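Long-range contacts in TonB-dependent siderophore receptor (Pseudomonas aeruginosa 39016, PDB 5NEC), which probably takes up ferric siderophores through the outer membrane, driven by TonB, and is of interest as an entry route for siderophore-drug conjugates: residues D318-I323 and G386-N391; P245-S250 and K259-D264; G355-S360 and I441-Q446; R75-I80 and V129-N134. One frame throughout, in Å; residues are numbered along the deposited sequence.

Contact 1: residues D318-I323 and G386-N391; sequences DSQGNI and GSNKCN
Asn322 sets its side-chain amide against the backbone of the 386-391 segment and uses both ends of it. Its ND2 donates to Asn388 O at 3.0 Å; the bond is nearly straight (162°), arrives on a lone pair in the carbonyl plane and lies close to the amide plane of Asn322. The OD1 end accepts a weak, bent bond from Cys390 N at 2.9 Å. Since ND2 also binds Asp317 OD1, the buried amide is held at three points and its rotation is fixed. Cys390 CB rests on Asn322 CG at 3.8 Å.

Gln320 meets the side chains of Asn388 and Lys389. Its amide stacks on that of Asn388 with the two planes 24° apart, Asn388 ND2 lying 3.4 Å from Gln320 CD. Lys389 closes this layer from the side: bends at chi2 (-65°) and chi4 bring its ammonium group back over its own segment, where NZ donates to Gln320 OE1 at 2.6 Å and to Asn388 OD1 at 3.0 Å. One ammonium thus ties the two stacked amides together by their oxygens and would be expected to polarise both. Gln320 NE2 has a weak bond to Asp318 O within its own loop.

Trp329, on strand 327-354, touches Gln320, Asn322 and Asn388, and Cys390 is joined to Cys403 by a disulfide. Two connections between barrel strands are thereby locked to each other by amide and backbone bonds beside a disulfide, an arrangement in keeping with the large, probably extracellular, loops of TonB-dependent receptor barrels.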
loop_
_atom_site.group_PDB
_atom_site.type_symbol
_atom_site.label_atom_id
_atom_site.label_comp_id
_atom_site.label_asym_id
_atom_site.label_seq_id
_atom_site.Cartn_x
_atom_site.Cartn_y
_atom_site.Cartn_z
ATOM N N ASP A 318 -4.162 -26.350 -4.257
ATOM C CA ASP A 318 -5.431 -25.770 -4.753
ATOM C C ASP A 318 -6.722 -26.563 -4.448
ATOM O O ASP A 318 -7.532 -26.836 -5.334
ATOM C CB ASP A 318 -5.315 -25.390 -6.247
ATOM C CG ASP A 318 -4.636 -24.010 -6.468
ATOM O OD1 ASP A 318 -3.809 -23.546 -5.632
ATOM O OD2 ASP A 318 -4.929 -23.382 -7.518
ATOM N N SER A 319 -6.898 -26.890 -3.165
ATOM C CA SER A 319 -8.152 -27.466 -2.626
ATOM C C SER A 319 -8.566 -28.809 -3.235
ATOM O O SER A 319 -9.738 -29.139 -3.323
ATOM C CB SER A 319 -9.289 -26.450 -2.738
ATOM O OG SER A 319 -8.888 -25.217 -2.175
ATOM N N GLN A 320 -7.567 -29.579 -3.647
ATOM C CA GLN A 320 -7.779 -30.892 -4.235
ATOM C C GLN A 320 -7.964 -31.988 -3.176
ATOM O O GLN A 320 -8.338 -33.090 -3.504
ATOM C CB GLN A 320 -6.610 -31.239 -5.181
ATOM C CG GLN A 320 -6.571 -30.413 -6.453
ATOM C CD GLN A 320 -7.922 -30.404 -7.165
ATOM O OE1 GLN A 320 -8.517 -31.452 -7.416
ATOM N NE2 GLN A 320 -8.417 -29.228 -7.460
ATOM N N GLY A 321 -7.675 -31.686 -1.919
ATOM C CA GLY A 321 -7.848 -32.631 -0.843
ATOM C C GLY A 321 -6.703 -33.600 -0.649
ATOM O O GLY A 321 -6.785 -34.439 0.233
ATOM N N ASN A 322 -5.610 -33.454 -1.410
ATOM C CA ASN A 322 -4.413 -34.301 -1.221
ATOM C C ASN A 322 -3.781 -34.146 0.165
ATOM O O ASN A 322 -3.125 -35.068 0.640
ATOM C CB ASN A 322 -3.332 -34.009 -2.259
ATOM C CG ASN A 322 -3.827 -34.133 -3.681
ATOM O OD1 ASN A 322 -4.422 -35.135 -4.046
ATOM N ND2 ASN A 322 -3.567 -33.114 -4.502
ATOM N N ILE A 323 -3.939 -32.978 0.789
ATOM C CA ILE A 323 -3.413 -32.744 2.143
ATOM C C ILE A 323 -3.970 -33.703 3.189
ATOM O O ILE A 323 -3.274 -34.016 4.157
ATOM C CB ILE A 323 -3.587 -31.278 2.637
ATOM C CG1 ILE A 323 -5.071 -30.853 2.696
ATOM C CG2 ILE A 323 -2.763 -30.338 1.755
ATOM C CD1 ILE A 323 -5.289 -29.511 3.357
ATOM N N GLY A 386 -4.921 -38.465 -12.222
ATOM C CA GLY A 386 -5.960 -37.458 -12.481
ATOM C C GLY A 386 -5.461 -36.018 -12.605
ATOM O O GLY A 386 -6.142 -35.108 -12.128
ATOM N N SER A 387 -4.275 -35.827 -13.200
ATOM C CA SER A 387 -3.637 -34.485 -13.402
ATOM C C SER A 387 -3.104 -33.766 -12.148
ATOM O O SER A 387 -1.963 -33.300 -12.131
ATOM C CB SER A 387 -4.567 -33.528 -14.181
ATOM O OG SER A 387 -5.206 -34.193 -15.262
ATOM N N ASN A 388 -3.920 -33.686 -11.099
ATOM C CA ASN A 388 -3.620 -32.853 -9.916
ATOM C C ASN A 388 -3.809 -33.593 -8.567
ATOM O O ASN A 388 -3.900 -32.944 -7.520
ATOM C CB ASN A 388 -4.504 -31.598 -9.958
ATOM C CG ASN A 388 -5.983 -31.924 -10.038
ATOM O OD1 ASN A 388 -6.401 -33.045 -9.785
ATOM N ND2 ASN A 388 -6.782 -30.931 -10.368
ATOM N N LYS A 389 -3.846 -34.934 -8.589
ATOM C CA LYS A 389 -3.980 -35.735 -7.364
ATOM C C LYS A 389 -2.655 -36.383 -6.985
ATOM O O LYS A 389 -1.841 -36.696 -7.848
ATOM C CB LYS A 389 -5.066 -36.805 -7.528
ATOM C CG LYS A 389 -6.445 -36.260 -7.893
ATOM C CD LYS A 389 -6.983 -35.403 -6.760
ATOM C CE LYS A 389 -8.441 -35.023 -6.974
ATOM N NZ LYS A 389 -8.594 -33.991 -8.039
ATOM N N CYS A 390 -2.481 -36.591 -5.682
ATOM C CA CYS A 390 -1.208 -36.987 -5.053
ATOM C C CYS A 390 -1.486 -37.878 -3.857
ATOM O O CYS A 390 -2.536 -37.784 -3.246
ATOM C CB CYS A 390 -0.465 -35.784 -4.453
ATOM S SG CYS A 390 0.112 -34.578 -5.607
ATOM N N ASN A 391 -0.485 -38.665 -3.495
ATOM C CA ASN A 391 -0.481 -39.404 -2.225
ATOM C C ASN A 391 1.007 -39.686 -1.930
ATOM O O ASN A 391 1.864 -39.400 -2.779
ATOM C CB ASN A 391 -1.329 -40.694 -2.326
ATOM C CG ASN A 391 -0.880 -41.601 -3.441
ATOM O OD1 ASN A 391 0.299 -41.974 -3.526
ATOM N ND2 ASN A 391 -1.790 -41.925 -4.343
#

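Contact 2: residues P245-S250 and K259-D264; sequences PYAKSS and KPVNVD
Tyr246 and Pro260 form a single beta bridge, their CA atoms 4.0 Å apart, and the bonds that make it lie on the residues flanking them. Val261 N donates to Pro245 O at 2.9 Å, while Ala247 N donates to Lys259 O at 2.9 Å. Pro245 O also receives a CA-H contact from Pro260.

Val261 supplies most of the side-chain packing by straddling the bridge with its two methyls. With chi1 at -62°, CG1 is placed beside the backbone N and touches Ala247 CA at 3.6 Å, whereas CG2 reaches Pro245 CG at 3.9 Å. From the bridge itself, Tyr246 turns the edge of its ring to Lys259 C and Pro260 N, with CD1 4.1 Å from Pro260 CD. Its hydroxyl is hydrogen-bonded to Tyr712 O, which fixes the far end of the ring in another loop.

Pro245 accepts from Val261 but, having no N-H, cannot give a bond back to it, consistent with pairing limited to a single bridge. Two straight backbone bonds wrapped in proline, valine and alanine carbon therefore hold this loop closed upon itself, without salt bridges across it.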
loop_
_atom_site.group_PDB
_atom_site.type_symbol
_atom_site.label_atom_id
_atom_site.label_comp_id
_atom_site.label_asym_id
_atom_site.label_seq_id
_atom_site.Cartn_x
_atom_site.Cartn_y
_atom_site.Cartn_z
ATOM N N PRO A 245 -1.298 -23.966 2.747
ATOM C CA PRO A 245 -2.671 -24.293 2.364
ATOM C C PRO A 245 -3.679 -24.223 3.528
ATOM O O PRO A 245 -3.324 -24.457 4.695
ATOM C CB PRO A 245 -2.564 -25.740 1.857
ATOM C CG PRO A 245 -1.354 -26.290 2.520
ATOM C CD PRO A 245 -0.417 -25.145 2.728
ATOM N N TYR A 246 -4.920 -23.883 3.188
ATOM C CA TYR A 246 -6.051 -24.066 4.089
ATOM C C TYR A 246 -6.259 -25.563 4.319
ATOM O O TYR A 246 -6.137 -26.377 3.392
ATOM C CB TYR A 246 -7.353 -23.480 3.508
ATOM C CG TYR A 246 -7.361 -21.985 3.373
ATOM C CD1 TYR A 246 -7.084 -21.165 4.468
ATOM C CD2 TYR A 246 -7.660 -21.370 2.150
ATOM C CE1 TYR A 246 -7.087 -19.777 4.339
ATOM C CE2 TYR A 246 -7.675 -19.983 2.026
ATOM C CZ TYR A 246 -7.387 -19.193 3.117
ATOM O OH TYR A 246 -7.396 -17.818 3.011
ATOM N N ALA A 247 -6.568 -25.921 5.565
ATOM C CA ALA A 247 -7.092 -27.263 5.872
ATOM C C ALA A 247 -8.364 -27.442 5.054
ATOM O O ALA A 247 -9.020 -26.444 4.720
ATOM C CB ALA A 247 -7.369 -27.424 7.364
ATOM N N LYS A 248 -8.662 -28.676 4.656
ATOM C CA LYS A 248 -9.841 -28.936 3.841
ATOM C C LYS A 248 -10.723 -29.998 4.517
ATOM O O LYS A 248 -10.545 -31.209 4.321
ATOM C CB LYS A 248 -9.443 -29.329 2.411
ATOM C CG LYS A 248 -10.615 -29.363 1.420
ATOM C CD LYS A 248 -10.328 -30.310 0.268
ATOM C CE LYS A 248 -11.577 -30.811 -0.440
ATOM N NZ LYS A 248 -12.402 -29.676 -0.897
ATOM N N SER A 249 -11.662 -29.513 5.324
ATOM C CA SER A 249 -12.555 -30.366 6.100
ATOM C C SER A 249 -13.768 -30.744 5.262
ATOM O O SER A 249 -14.292 -29.932 4.493
ATOM C CB SER A 249 -13.019 -29.638 7.359
ATOM O OG SER A 249 -11.906 -29.107 8.047
ATOM N N SER A 250 -14.208 -31.992 5.419
ATOM C CA SER A 250 -15.412 -32.484 4.756
ATOM C C SER A 250 -16.653 -31.615 5.009
ATOM O O SER A 250 -17.483 -31.484 4.116
ATOM C CB SER A 250 -15.694 -33.915 5.202
ATOM O OG SER A 250 -15.826 -33.960 6.617
ATOM N N LYS A 259 -9.118 -22.859 8.253
ATOM C CA LYS A 259 -7.960 -22.009 8.437
ATOM C C LYS A 259 -6.659 -22.755 8.001
ATOM O O LYS A 259 -6.705 -23.944 7.708
ATOM C CB LYS A 259 -7.901 -21.558 9.896
ATOM C CG LYS A 259 -7.692 -22.683 10.896
ATOM C CD LYS A 259 -7.419 -22.108 12.276
ATOM C CE LYS A 259 -6.852 -23.138 13.235
ATOM N NZ LYS A 259 -5.824 -22.469 14.099
ATOM N N PRO A 260 -5.508 -22.048 7.938
ATOM C CA PRO A 260 -4.317 -22.724 7.424
ATOM C C PRO A 260 -3.941 -23.958 8.210
ATOM O O PRO A 260 -4.107 -23.977 9.405
ATOM C CB PRO A 260 -3.220 -21.657 7.547
ATOM C CG PRO A 260 -3.953 -20.379 7.427
ATOM C CD PRO A 260 -5.258 -20.612 8.139
ATOM N N VAL A 261 -3.451 -24.979 7.527
ATOM C CA VAL A 261 -2.909 -26.167 8.212
ATOM C C VAL A 261 -1.787 -25.779 9.184
ATOM O O VAL A 261 -1.138 -24.767 8.999
ATOM C CB VAL A 261 -2.430 -27.265 7.246
ATOM C CG1 VAL A 261 -3.591 -27.770 6.400
ATOM C CG2 VAL A 261 -1.289 -26.777 6.361
ATOM N N ASN A 262 -1.603 -26.576 10.228
ATOM C CA ASN A 262 -0.523 -26.397 11.179
ATOM C C ASN A 262 0.625 -27.348 10.827
ATOM O O ASN A 262 0.543 -28.541 11.051
ATOM C CB ASN A 262 -1.020 -26.606 12.601
ATOM C CG ASN A 262 0.009 -26.211 13.646
ATOM O OD1 ASN A 262 0.657 -25.165 13.545
ATOM N ND2 ASN A 262 0.170 -27.055 14.665
ATOM N N VAL A 263 1.678 -26.791 10.246
ATOM C CA VAL A 263 2.873 -27.516 9.838
ATOM C C VAL A 263 4.084 -26.755 10.367
ATOM O O VAL A 263 3.944 -25.704 10.985
ATOM C CB VAL A 263 2.950 -27.653 8.296
ATOM C CG1 VAL A 263 1.807 -28.527 7.767
ATOM C CG2 VAL A 263 2.955 -26.298 7.591
ATOM N N ASP A 264 5.285 -27.272 10.154
ATOM C CA ASP A 264 6.475 -26.578 10.636
ATOM C C ASP A 264 6.536 -25.158 10.055
ATOM O O ASP A 264 6.090 -24.904 8.928
ATOM C CB ASP A 264 7.736 -27.365 10.295
ATOM C CG ASP A 264 7.910 -28.610 11.174
ATOM O OD1 ASP A 264 7.075 -28.869 12.089
ATOM O OD2 ASP A 264 8.902 -29.337 10.957
#

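Contact 3: residues G355-S360 and I441-Q446; sequences GGFKNS and IDLNEQ
Phe357 runs alongside residues 441-443 of strand 426-444, and each part of it meets something different. CB lies 3.4 Å from Asp442 O and also touches Ile441 CG2. Chi1 of -46° swings the ring across the neighbouring backbone, with CG still near Asp442 O. Further on, CD1 comes to 3.3 Å from Leu443 O, and CE1 stays beside this same carbonyl. Leu443 CD2 sits over the middle of one ring face, 4.2 Å from the centroid and 8° off the normal, a well-centred CH-pi contact. Gly355 O lies against the opposite face, offset toward the rim, so the ring is sandwiched between its own turn and the adjoining strand.

The strands themselves, 357-360 and 441-444, run antiparallel at 158°, their axes 4.9 Å apart. Asp442 N donates to Lys358 O at 3.1 Å, and Ile441 CA-H approaches the same oxygen. Lys358 stretches out fully alongside Asp442, pointing the same way, but NZ and OD2 stay 5.0 Å apart and make no salt bridge. On the face shared by Asn359 and Ile441, Asn359 ND2 lies 3.6 Å from Ile441 CG1 while it donates to Asp439 OD2.

This is an end of the barrel wall. Strand 357-379 is flanked by 327-354, where the Asn359 and Phe352 backbones are hydrogen-bonded, and by 426-444. The latter passes on to 447-464, where Ile441 pairs with Val449, through a short turn in which Asn444 OD1 accepts from Gln446 N, forming an Asx turn. Such tight hairpins are consistent with the periplasmic rim.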
loop_
_atom_site.group_PDB
_atom_site.type_symbol
_atom_site.label_atom_id
_atom_site.label_comp_id
_atom_site.label_asym_id
_atom_site.label_seq_id
_atom_site.Cartn_x
_atom_site.Cartn_y
_atom_site.Cartn_z
ATOM N N GLY A 355 -18.965 37.226 -1.333
ATOM C CA GLY A 355 -19.865 37.430 -0.198
ATOM C C GLY A 355 -19.160 37.566 1.145
ATOM O O GLY A 355 -19.712 37.157 2.185
ATOM N N GLY A 356 -17.938 38.108 1.135
ATOM C CA GLY A 356 -17.155 38.249 2.355
ATOM C C GLY A 356 -16.428 36.994 2.827
ATOM O O GLY A 356 -15.800 37.019 3.898
ATOM N N PHE A 357 -16.506 35.894 2.066
ATOM C CA PHE A 357 -15.925 34.623 2.494
ATOM C C PHE A 357 -14.713 34.314 1.625
ATOM O O PHE A 357 -14.692 34.587 0.434
ATOM C CB PHE A 357 -16.942 33.477 2.407
ATOM C CG PHE A 357 -18.300 33.798 2.973
ATOM C CD1 PHE A 357 -18.498 34.050 4.336
ATOM C CD2 PHE A 357 -19.380 33.901 2.116
ATOM C CE1 PHE A 357 -19.764 34.375 4.817
ATOM C CE2 PHE A 357 -20.654 34.195 2.602
ATOM C CZ PHE A 357 -20.843 34.445 3.953
ATOM N N LYS A 358 -13.695 33.719 2.227
ATOM C CA LYS A 358 -12.582 33.159 1.502
ATOM C C LYS A 358 -13.018 31.830 0.870
ATOM O O LYS A 358 -13.688 31.013 1.518
ATOM C CB LYS A 358 -11.439 32.881 2.468
ATOM C CG LYS A 358 -10.106 32.576 1.802
ATOM C CD LYS A 358 -9.116 32.080 2.827
ATOM C CE LYS A 358 -7.755 31.892 2.205
ATOM N NZ LYS A 358 -6.777 31.398 3.216
ATOM N N ASN A 359 -12.611 31.621 -0.384
ATOM C CA ASN A 359 -12.814 30.370 -1.088
ATOM C C ASN A 359 -11.436 29.812 -1.452
ATOM O O ASN A 359 -10.805 30.314 -2.379
ATOM C CB ASN A 359 -13.618 30.601 -2.360
ATOM C CG ASN A 359 -15.067 30.949 -2.093
ATOM O OD1 ASN A 359 -15.386 32.039 -1.568
ATOM N ND2 ASN A 359 -15.957 30.050 -2.463
ATOM N N SER A 360 -10.985 28.791 -0.719
ATOM C CA SER A 360 -9.766 28.073 -1.049
ATOM C C SER A 360 -10.140 26.900 -1.945
ATOM O O SER A 360 -10.840 25.979 -1.508
ATOM C CB SER A 360 -9.068 27.609 0.215
ATOM O OG SER A 360 -8.666 28.755 0.945
ATOM N N ILE A 441 -14.953 26.915 1.866
ATOM C CA ILE A 441 -15.435 28.264 2.158
ATOM C C ILE A 441 -15.357 28.501 3.661
ATOM O O ILE A 441 -15.947 27.744 4.422
ATOM C CB ILE A 441 -16.886 28.438 1.656
ATOM C CG1 ILE A 441 -17.007 27.894 0.214
ATOM C CG2 ILE A 441 -17.293 29.887 1.766
ATOM C CD1 ILE A 441 -18.362 28.042 -0.442
ATOM N N ASP A 442 -14.608 29.512 4.098
ATOM C CA ASP A 442 -14.627 29.934 5.517
ATOM C C ASP A 442 -15.780 30.885 5.688
ATOM O O ASP A 442 -15.718 32.015 5.206
ATOM C CB ASP A 442 -13.356 30.664 5.942
ATOM C CG ASP A 442 -12.136 29.793 5.920
ATOM O OD1 ASP A 442 -12.238 28.602 6.297
ATOM O OD2 ASP A 442 -11.058 30.308 5.531
ATOM N N LEU A 443 -16.836 30.427 6.358
ATOM C CA LEU A 443 -18.009 31.260 6.628
ATOM C C LEU A 443 -17.689 32.282 7.731
ATOM O O LEU A 443 -17.958 33.465 7.576
ATOM C CB LEU A 443 -19.226 30.397 6.972
ATOM C CG LEU A 443 -19.650 29.417 5.863
ATOM C CD1 LEU A 443 -20.771 28.507 6.350
ATOM C CD2 LEU A 443 -20.076 30.133 4.592
ATOM N N ASN A 444 -17.123 31.802 8.835
ATOM C CA ASN A 444 -16.474 32.640 9.863
ATOM C C ASN A 444 -15.396 31.785 10.533
ATOM O O ASN A 444 -15.085 30.712 10.022
ATOM C CB ASN A 444 -17.490 33.216 10.873
ATOM C CG ASN A 444 -18.316 32.147 11.577
ATOM O OD1 ASN A 444 -17.853 31.030 11.858
ATOM N ND2 ASN A 444 -19.558 32.493 11.874
ATOM N N GLU A 445 -14.822 32.223 11.652
ATOM C CA GLU A 445 -13.782 31.402 12.305
ATOM C C GLU A 445 -14.304 30.096 12.953
ATOM O O GLU A 445 -13.496 29.227 13.269
ATOM C CB GLU A 445 -12.898 32.227 13.281
ATOM C CG GLU A 445 -13.527 32.655 14.606
ATOM C CD GLU A 445 -14.128 34.052 14.555
ATOM O OE1 GLU A 445 -14.895 34.341 13.604
ATOM O OE2 GLU A 445 -13.840 34.862 15.471
ATOM N N GLN A 446 -15.623 29.957 13.141
ATOM C CA GLN A 446 -16.230 28.698 13.626
ATOM C C GLN A 446 -16.843 27.761 12.573
ATOM O O GLN A 446 -17.147 26.635 12.904
ATOM C CB GLN A 446 -17.312 28.963 14.686
ATOM C CG GLN A 446 -16.781 29.446 16.022
ATOM C CD GLN A 446 -17.208 30.863 16.294
ATOM O OE1 GLN A 446 -16.428 31.814 16.160
ATOM N NE2 GLN A 446 -18.477 31.022 16.653
#

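Contact 4: residues R75-I80 and V129-N134; sequences RTVPGI and VSKGPN
No aromatic ring or side-chain amide enters the meeting of Val77, Pro78 and Ile80 with Val129 and Lys131. The flat group closest to the opposing segment is the Pro78 carbonyl, whose O lies 3.6 Å from Lys131 NZ without a hydrogen bond between them. The nearest atom of the puckered Pro78 ring, CD, stays 4.5 Å from Lys131 NZ.

Aliphatic side chains make up the rest. Ile80 and Val129 reach toward each other tip to tip, Ile80 CD1 standing 3.6 Å from Val129 CG1. Chi1 near -169° puts that valine methyl opposite its own backbone nitrogen. Val77 and Val129 have a looser meeting, CG2 to CG2 at 4.5 Å. The other methyl of Val77 carries the end of the lysine, Val77 CG1 lying 3.7 Å from Lys131 NZ and nearly as close to the carbon before it. Lys131 thus slants across the valine and brings its ammonium beside the Pro78 carbonyl.

All this lies inside the plug domain. Strand 124-130, which holds Val129, runs between strands 54-57 and 146-151 of the mixed plug sheet and bonds through its backbone to Thr55 and Ser146. The 75-80 segment, leading from helix 70-74 into strand 80-83, lays Val77 on Thr55 and Val57 of the edge strand. Its outer side faces the barrel, where Pro78 touches Ser640 and Ser642 of strand 639-650.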
loop_
_atom_site.group_PDB
_atom_site.type_symbol
_atom_site.label_atom_id
_atom_site.label_comp_id
_atom_site.label_asym_id
_atom_site.label_seq_id
_atom_site.Cartn_x
_atom_site.Cartn_y
_atom_site.Cartn_z
ATOM N N ARG A 75 1.386 -1.267 8.531
ATOM C CA ARG A 75 1.002 -1.956 9.765
ATOM C C ARG A 75 0.681 -0.989 10.917
ATOM O O ARG A 75 -0.066 -1.349 11.820
ATOM C CB ARG A 75 2.058 -2.995 10.187
ATOM C CG ARG A 75 3.212 -2.514 11.073
ATOM C CD ARG A 75 4.332 -3.556 11.107
ATOM N NE ARG A 75 5.399 -3.270 12.073
ATOM C CZ ARG A 75 6.533 -2.593 11.838
ATOM N NH1 ARG A 75 6.819 -2.039 10.655
ATOM N NH2 ARG A 75 7.403 -2.455 12.831
ATOM N N THR A 76 1.240 0.231 10.864
ATOM C CA THR A 76 0.934 1.302 11.831
ATOM C C THR A 76 -0.454 1.949 11.702
ATOM O O THR A 76 -0.854 2.680 12.577
ATOM C CB THR A 76 2.002 2.437 11.783
ATOM O OG1 THR A 76 2.155 2.925 10.440
ATOM C CG2 THR A 76 3.331 1.949 12.297
ATOM N N VAL A 77 -1.166 1.711 10.612
ATOM C CA VAL A 77 -2.501 2.259 10.422
ATOM C C VAL A 77 -3.490 1.100 10.383
ATOM O O VAL A 77 -3.538 0.361 9.394
ATOM C CB VAL A 77 -2.591 3.074 9.118
ATOM C CG1 VAL A 77 -3.998 3.620 8.930
ATOM C CG2 VAL A 77 -1.575 4.207 9.152
ATOM N N PRO A 78 -4.312 0.957 11.434
ATOM C CA PRO A 78 -5.167 -0.230 11.563
ATOM C C PRO A 78 -6.279 -0.276 10.539
ATOM O O PRO A 78 -6.729 0.760 10.060
ATOM C CB PRO A 78 -5.760 -0.069 12.963
ATOM C CG PRO A 78 -5.868 1.420 13.130
ATOM C CD PRO A 78 -4.661 1.993 12.434
ATOM N N GLY A 79 -6.715 -1.485 10.205
ATOM C CA GLY A 79 -7.813 -1.689 9.236
ATOM C C GLY A 79 -7.440 -1.682 7.751
ATOM O O GLY A 79 -8.324 -1.672 6.890
ATOM N N ILE A 80 -6.149 -1.655 7.447
ATOM C CA ILE A 80 -5.672 -1.742 6.068
ATOM C C ILE A 80 -5.103 -3.141 5.943
ATOM O O ILE A 80 -4.095 -3.447 6.568
ATOM C CB ILE A 80 -4.585 -0.683 5.746
ATOM C CG1 ILE A 80 -5.112 0.718 6.067
ATOM C CG2 ILE A 80 -4.157 -0.767 4.281
ATOM C CD1 ILE A 80 -4.196 1.815 5.609
ATOM N N VAL A 129 -2.996 8.349 3.986
ATOM C CA VAL A 129 -4.115 7.406 3.904
ATOM C C VAL A 129 -5.442 8.146 4.049
ATOM O O VAL A 129 -5.769 8.602 5.124
ATOM C CB VAL A 129 -4.017 6.325 5.015
ATOM C CG1 VAL A 129 -5.018 5.192 4.779
ATOM C CG2 VAL A 129 -2.601 5.761 5.081
ATOM N N SER A 130 -6.197 8.256 2.962
ATOM C CA SER A 130 -7.590 8.733 3.003
ATOM C C SER A 130 -8.525 7.551 3.173
ATOM O O SER A 130 -8.568 6.673 2.320
ATOM C CB SER A 130 -7.944 9.450 1.708
ATOM O OG SER A 130 -7.375 10.735 1.722
ATOM N N LYS A 131 -9.289 7.534 4.256
ATOM C CA LYS A 131 -10.106 6.358 4.582
ATOM C C LYS A 131 -11.487 6.363 3.928
ATOM O O LYS A 131 -12.013 5.311 3.619
ATOM C CB LYS A 131 -10.178 6.163 6.094
ATOM C CG LYS A 131 -8.789 6.109 6.724
ATOM C CD LYS A 131 -8.620 4.966 7.705
ATOM C CE LYS A 131 -7.541 5.280 8.738
ATOM N NZ LYS A 131 -7.521 4.245 9.816
ATOM N N GLY A 132 -12.060 7.531 3.691
ATOM C CA GLY A 132 -13.278 7.640 2.896
ATOM C C GLY A 132 -12.922 8.282 1.575
ATOM O O GLY A 132 -11.750 8.572 1.326
ATOM N N PRO A 133 -13.932 8.532 0.722
ATOM C CA PRO A 133 -13.651 9.084 -0.612
ATOM C C PRO A 133 -13.140 10.530 -0.599
ATOM O O PRO A 133 -13.287 11.247 0.411
ATOM C CB PRO A 133 -15.002 8.988 -1.323
ATOM C CG PRO A 133 -15.996 9.053 -0.212
ATOM C CD PRO A 133 -15.378 8.322 0.942
ATOM N N ASN A 134 -12.535 10.918 -1.725
ATOM C CA ASN A 134 -11.976 12.254 -1.938
ATOM C C ASN A 134 -11.981 12.563 -3.457
ATOM O O ASN A 134 -11.123 12.066 -4.195
ATOM C CB ASN A 134 -10.558 12.318 -1.344
ATOM C CG ASN A 134 -9.957 13.721 -1.351
ATOM O OD1 ASN A 134 -10.522 14.664 -1.889
ATOM N ND2 ASN A 134 -8.773 13.850 -0.758
#

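How the contacts relate
Contact 4 is the buried one, apolar packing together with the end of a lysine, with no hydrogen bond across it, and lies in the plug. The other three belong to the barrel. Contact 3 is a surface contact between two neighbouring wall strands, combining strand pairing with an aromatic ring. Contacts 1 and 2 lie at the opposite end, about 67 and 60 Å from it between centres, and are partly buried loop structures, the first rich in amides and the second in backbone bonds. These two touch: Ile323 packs against the backbone of Tyr246, and Gly321 meets the Lys248 side chain. His715 bonds to both Ser319 and Tyr246, joining them through a third loop.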